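Local coordinates for protein Cyclo(L-leucyl-L-leucyl) synthase (Staphylococcus haemolyticus, PDB 6EZ3) that catalyses the ATP-independent formation of cyclodipeptides from aminoacyl-tRNAs, including cyclo(L-leucyl-L-leucyl) from two molecules of leucyl-tRNA, at residues Y17-I27 and W45-L56. Numbering follows the deposited sequence.
Sequences YQRKKHVILGI and WANSNFDDFSIL
Strands 22-26 and 52-57 are the two parallel strands of a beta-alpha-beta unit, and the helix that links them, ending at Asn49, packs against one face of the pair. Going up the strands, Val23 N donates to Asp52 O, Ser54 N to Val23 O, and Leu25 N to Ser54 O (2.8 Å, nearly straight at 170°). Leu56 N then donates to Leu25 O, and Ile27 N closes the series on Leu56 O. Before the strands pair, Asp51 N already reaches Lys20 O at 2.9 Å.

On the helix side, Phe50, the first residue past the helix, inserts its ring between Lys20 and Val23. Val23 CB sits over the centre of one ring face, 3.7 Å from the centroid, and Lys20 CD covers the other at 4.1 Å. Phe50 CG lies anti to its own carbonyl carbon (chi1 -67°), which swings the ring back between these two side chains. The Tyr17 ring meets that of Phe50 obliquely, CE2 3.9 Å from Phe50 CZ, and its OH lies at the edge of the Trp45 ring, near CZ2. Further along, Ala46 CB nestles against Leu25 CD1 (3.6 Å) and CD2, while Ile27 CD1 presses on Ile55 CG2. Helix 73-97 adds Ile95 against Phe53 and Ile55.

On the opposite face of the sheet, His22 lies with its ring edge toward the second strand: NE2 and Ser54 OG share a hydrogen bond of 3.2 Å, and ND1 is bound by Thr191 of the adjoining strand. Both ring nitrogens are thus engaged, which should fix the ring's rotation. Level with His22, Asp52 OD2 forms a salt bridge with Arg105 NH1; further along the same face Ile24 CG2 lies beside Leu56 CB, 3.7 Å away. The whole is a beta-alpha-beta crossover in the parallel part of the central sheet, as in the Rossmann-like folds of the HUP clan to which cyclodipeptide synthases belong.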
loop_
_atom_site.group_PDB
_atom_site.type_symbol
_atom_site.label_atom_id
_atom_site.label_comp_id
_atom_site.label_asym_id
_atom_site.label_seq_id
_atom_site.Cartn_x
_atom_site.Cartn_y
_atom_site.Cartn_z
ATOM N N TYR A 17 -16.169 -5.810 -3.990
ATOM C CA TYR A 17 -16.650 -4.841 -3.004
ATOM C C TYR A 17 -18.009 -5.238 -2.496
ATOM O O TYR A 17 -18.162 -5.339 -1.272
ATOM C CB TYR A 17 -16.675 -3.428 -3.585
ATOM C CG TYR A 17 -17.151 -2.356 -2.628
ATOM C CD1 TYR A 17 -18.429 -1.834 -2.723
ATOM C CD2 TYR A 17 -16.300 -1.820 -1.669
ATOM C CE1 TYR A 17 -18.865 -0.825 -1.865
ATOM C CE2 TYR A 17 -16.727 -0.817 -0.796
ATOM C CZ TYR A 17 -18.010 -0.313 -0.905
ATOM O OH TYR A 17 -18.448 0.682 -0.052
ATOM N N GLN A 18 -18.976 -5.521 -3.440
ATOM C CA GLN A 18 -20.342 -5.958 -3.156
ATOM C C GLN A 18 -20.369 -7.069 -2.098
ATOM O O GLN A 18 -21.131 -6.945 -1.136
ATOM C CB GLN A 18 -21.035 -6.426 -4.442
ATOM C CG GLN A 18 -22.490 -6.849 -4.226
ATOM C CD GLN A 18 -23.232 -7.154 -5.496
ATOM O OE1 GLN A 18 -22.787 -7.969 -6.312
ATOM N NE2 GLN A 18 -24.389 -6.528 -5.670
ATOM N N ARG A 19 -19.520 -8.114 -2.269
ATOM C CA ARG A 19 -19.413 -9.275 -1.395
ATOM C C ARG A 19 -18.998 -8.950 0.084
ATOM O O ARG A 19 -19.347 -9.707 0.978
ATOM C CB ARG A 19 -18.470 -10.324 -2.020
ATOM C CG ARG A 19 -19.059 -11.089 -3.201
ATOM C CD ARG A 19 -18.047 -11.939 -3.952
ATOM N NE ARG A 19 -17.702 -11.311 -5.236
ATOM C CZ ARG A 19 -16.814 -11.790 -6.106
ATOM N NH1 ARG A 19 -16.561 -11.135 -7.235
ATOM N NH2 ARG A 19 -16.174 -12.926 -5.858
ATOM N N LYS A 20 -18.304 -7.832 0.325
ATOM C CA LYS A 20 -17.777 -7.300 1.610
ATOM C C LYS A 20 -16.991 -8.336 2.476
ATOM O O LYS A 20 -17.038 -8.284 3.717
ATOM C CB LYS A 20 -18.846 -6.585 2.422
ATOM C CG LYS A 20 -19.458 -5.447 1.631
ATOM C CD LYS A 20 -19.107 -4.071 2.121
ATOM C CE LYS A 20 -19.064 -3.056 1.011
ATOM N NZ LYS A 20 -20.218 -3.153 0.073
ATOM N N LYS A 21 -16.199 -9.219 1.816
ATOM C CA LYS A 21 -15.449 -10.230 2.565
ATOM C C LYS A 21 -14.280 -9.663 3.369
ATOM O O LYS A 21 -14.211 -9.926 4.565
ATOM C CB LYS A 21 -14.987 -11.379 1.674
ATOM C CG LYS A 21 -16.102 -12.346 1.277
ATOM C CD LYS A 21 -15.532 -13.637 0.690
ATOM C CE LYS A 21 -16.300 -14.156 -0.510
ATOM N NZ LYS A 21 -15.434 -14.973 -1.413
ATOM N N HIS A 22 -13.375 -8.883 2.743
ATOM C CA HIS A 22 -12.211 -8.305 3.404
ATOM C C HIS A 22 -11.665 -7.065 2.669
ATOM O O HIS A 22 -11.690 -7.015 1.431
ATOM C CB HIS A 22 -11.131 -9.378 3.515
ATOM C CG HIS A 22 -9.890 -8.975 4.268
ATOM N ND1 HIS A 22 -8.773 -8.445 3.620
ATOM C CD2 HIS A 22 -9.603 -9.089 5.579
ATOM C CE1 HIS A 22 -7.875 -8.234 4.564
ATOM N NE2 HIS A 22 -8.319 -8.612 5.753
ATOM N N VAL A 23 -11.127 -6.094 3.435
ATOM C CA VAL A 23 -10.490 -4.881 2.919
ATOM C C VAL A 23 -9.109 -4.691 3.586
ATOM O O VAL A 23 -8.919 -5.077 4.750
ATOM C CB VAL A 23 -11.398 -3.610 3.040
ATOM C CG1 VAL A 23 -11.689 -3.195 4.496
ATOM C CG2 VAL A 23 -10.814 -2.448 2.252
ATOM N N ILE A 24 -8.151 -4.123 2.835
ATOM C CA ILE A 24 -6.830 -3.766 3.308
ATOM C C ILE A 24 -6.856 -2.273 3.315
ATOM O O ILE A 24 -7.095 -1.653 2.278
ATOM C CB ILE A 24 -5.651 -4.315 2.438
ATOM C CG1 ILE A 24 -5.621 -5.875 2.420
ATOM C CG2 ILE A 24 -4.288 -3.759 2.941
ATOM C CD1 ILE A 24 -4.759 -6.464 1.389
ATOM N N LEU A 25 -6.666 -1.677 4.490
ATOM C CA LEU A 25 -6.592 -0.221 4.569
ATOM C C LEU A 25 -5.108 0.129 4.469
ATOM O O LEU A 25 -4.308 -0.293 5.301
ATOM C CB LEU A 25 -7.205 0.359 5.857
ATOM C CG LEU A 25 -8.587 -0.111 6.270
ATOM C CD1 LEU A 25 -8.914 0.399 7.633
ATOM C CD2 LEU A 25 -9.644 0.364 5.327
ATOM N N GLY A 26 -4.747 0.806 3.396
ATOM C CA GLY A 26 -3.389 1.258 3.189
ATOM C C GLY A 26 -3.216 2.609 3.855
ATOM O O GLY A 26 -3.861 3.595 3.450
ATOM N N ILE A 27 -2.359 2.650 4.906
ATOM C CA ILE A 27 -1.982 3.881 5.603
ATOM C C ILE A 27 -0.542 4.265 5.183
ATOM O O ILE A 27 0.327 3.407 5.092
ATOM C CB ILE A 27 -2.240 3.783 7.116
ATOM C CG1 ILE A 27 -3.768 3.757 7.367
ATOM C CG2 ILE A 27 -1.590 4.949 7.873
ATOM C CD1 ILE A 27 -4.264 2.843 8.467
ATOM N N TRP A 45 -14.966 2.749 9.285
ATOM C CA TRP A 45 -15.575 2.453 7.979
ATOM C C TRP A 45 -15.344 0.993 7.572
ATOM O O TRP A 45 -16.291 0.313 7.183
ATOM C CB TRP A 45 -15.029 3.396 6.881
ATOM C CG TRP A 45 -15.544 3.089 5.498
ATOM C CD1 TRP A 45 -16.738 3.472 4.967
ATOM C CD2 TRP A 45 -14.892 2.296 4.493
ATOM N NE1 TRP A 45 -16.874 2.966 3.694
ATOM C CE2 TRP A 45 -15.759 2.235 3.381
ATOM C CE3 TRP A 45 -13.665 1.608 4.433
ATOM C CZ2 TRP A 45 -15.437 1.525 2.217
ATOM C CZ3 TRP A 45 -13.353 0.888 3.285
ATOM C CH2 TRP A 45 -14.230 0.861 2.192
ATOM N N ALA A 46 -14.090 0.517 7.680
ATOM C CA ALA A 46 -13.730 -0.839 7.314
ATOM C C ALA A 46 -14.530 -1.744 8.183
ATOM O O ALA A 46 -15.244 -2.591 7.657
ATOM C CB ALA A 46 -12.244 -1.080 7.542
ATOM N N ASN A 47 -14.477 -1.501 9.512
ATOM C CA ASN A 47 -15.124 -2.285 10.557
ATOM C C ASN A 47 -16.613 -2.447 10.369
ATOM O O ASN A 47 -17.125 -3.558 10.522
ATOM C CB ASN A 47 -14.815 -1.705 11.924
ATOM C CG ASN A 47 -15.389 -2.485 13.072
ATOM O OD1 ASN A 47 -15.147 -3.676 13.220
ATOM N ND2 ASN A 47 -16.121 -1.810 13.934
ATOM N N SER A 48 -17.301 -1.348 10.029
ATOM C CA SER A 48 -18.748 -1.278 9.836
ATOM C C SER A 48 -19.256 -1.954 8.590
ATOM O O SER A 48 -20.329 -2.556 8.628
ATOM C CB SER A 48 -19.215 0.166 9.867
ATOM O OG SER A 48 -18.877 0.700 11.138
ATOM N N ASN A 49 -18.525 -1.862 7.501
ATOM C CA ASN A 49 -18.950 -2.402 6.227
ATOM C C ASN A 49 -18.476 -3.837 5.884
ATOM O O ASN A 49 -19.166 -4.539 5.132
ATOM C CB ASN A 49 -18.521 -1.446 5.136
ATOM C CG ASN A 49 -19.277 -0.162 5.155
ATOM O OD1 ASN A 49 -18.934 0.805 5.853
ATOM N ND2 ASN A 49 -20.312 -0.139 4.343
ATOM N N PHE A 50 -17.312 -4.262 6.392
ATOM C CA PHE A 50 -16.717 -5.536 5.999
ATOM C C PHE A 50 -16.721 -6.627 7.062
ATOM O O PHE A 50 -16.792 -6.343 8.278
ATOM C CB PHE A 50 -15.280 -5.314 5.482
ATOM C CG PHE A 50 -15.196 -4.534 4.190
ATOM C CD1 PHE A 50 -15.334 -3.147 4.184
ATOM C CD2 PHE A 50 -14.957 -5.182 2.978
ATOM C CE1 PHE A 50 -15.250 -2.428 2.989
ATOM C CE2 PHE A 50 -14.867 -4.457 1.786
ATOM C CZ PHE A 50 -15.000 -3.088 1.803
ATOM N N ASP A 51 -16.595 -7.892 6.580
ATOM C CA ASP A 51 -16.537 -9.064 7.435
ATOM C C ASP A 51 -15.233 -9.019 8.212
ATOM O O ASP A 51 -15.226 -9.276 9.417
ATOM C CB ASP A 51 -16.661 -10.384 6.625
ATOM C CG ASP A 51 -17.987 -10.636 5.903
ATOM O OD1 ASP A 51 -18.968 -9.903 6.172
ATOM O OD2 ASP A 51 -18.042 -11.573 5.081
ATOM N N ASP A 52 -14.157 -8.583 7.542
ATOM C CA ASP A 52 -12.822 -8.485 8.126
ATOM C C ASP A 52 -11.981 -7.421 7.404
ATOM O O ASP A 52 -12.239 -7.121 6.236
ATOM C CB ASP A 52 -12.144 -9.845 7.956
ATOM C CG ASP A 52 -11.169 -10.219 9.035
ATOM O OD1 ASP A 52 -10.652 -11.361 8.995
ATOM O OD2 ASP A 52 -10.927 -9.382 9.930
ATOM N N PHE A 53 -10.949 -6.885 8.070
ATOM C CA PHE A 53 -10.006 -5.936 7.475
ATOM C C PHE A 53 -8.626 -6.153 8.047
ATOM O O PHE A 53 -8.464 -6.768 9.101
ATOM C CB PHE A 53 -10.433 -4.477 7.689
ATOM C CG PHE A 53 -10.437 -4.024 9.133
ATOM C CD1 PHE A 53 -9.350 -3.344 9.667
ATOM C CD2 PHE A 53 -11.526 -4.288 9.960
ATOM C CE1 PHE A 53 -9.330 -2.975 11.006
ATOM C CE2 PHE A 53 -11.507 -3.910 11.299
ATOM C CZ PHE A 53 -10.418 -3.232 11.805
ATOM N N SER A 54 -7.641 -5.622 7.347
ATOM C CA SER A 54 -6.219 -5.632 7.659
ATOM C C SER A 54 -5.781 -4.218 7.421
ATOM O O SER A 54 -6.425 -3.486 6.660
ATOM C CB SER A 54 -5.471 -6.482 6.636
ATOM O OG SER A 54 -5.461 -7.860 6.957
ATOM N N ILE A 55 -4.648 -3.853 7.985
ATOM C CA ILE A 55 -4.021 -2.565 7.743
ATOM C C ILE A 55 -2.613 -2.825 7.188
ATOM O O ILE A 55 -1.906 -3.711 7.657
ATOM C CB ILE A 55 -4.045 -1.696 9.021
ATOM C CG1 ILE A 55 -5.487 -1.220 9.336
ATOM C CG2 ILE A 55 -3.100 -0.506 8.923
ATOM C CD1 ILE A 55 -5.977 -1.655 10.593
ATOM N N LEU A 56 -2.244 -2.113 6.147
ATOM C CA LEU A 56 -0.918 -2.236 5.583
ATOM C C LEU A 56 -0.242 -0.902 5.766
ATOM O O LEU A 56 -0.756 0.136 5.331
ATOM C CB LEU A 56 -0.911 -2.700 4.114
ATOM C CG LEU A 56 0.470 -3.193 3.621
ATOM C CD1 LEU A 56 0.808 -4.580 4.168
ATOM C CD2 LEU A 56 0.585 -3.161 2.099
#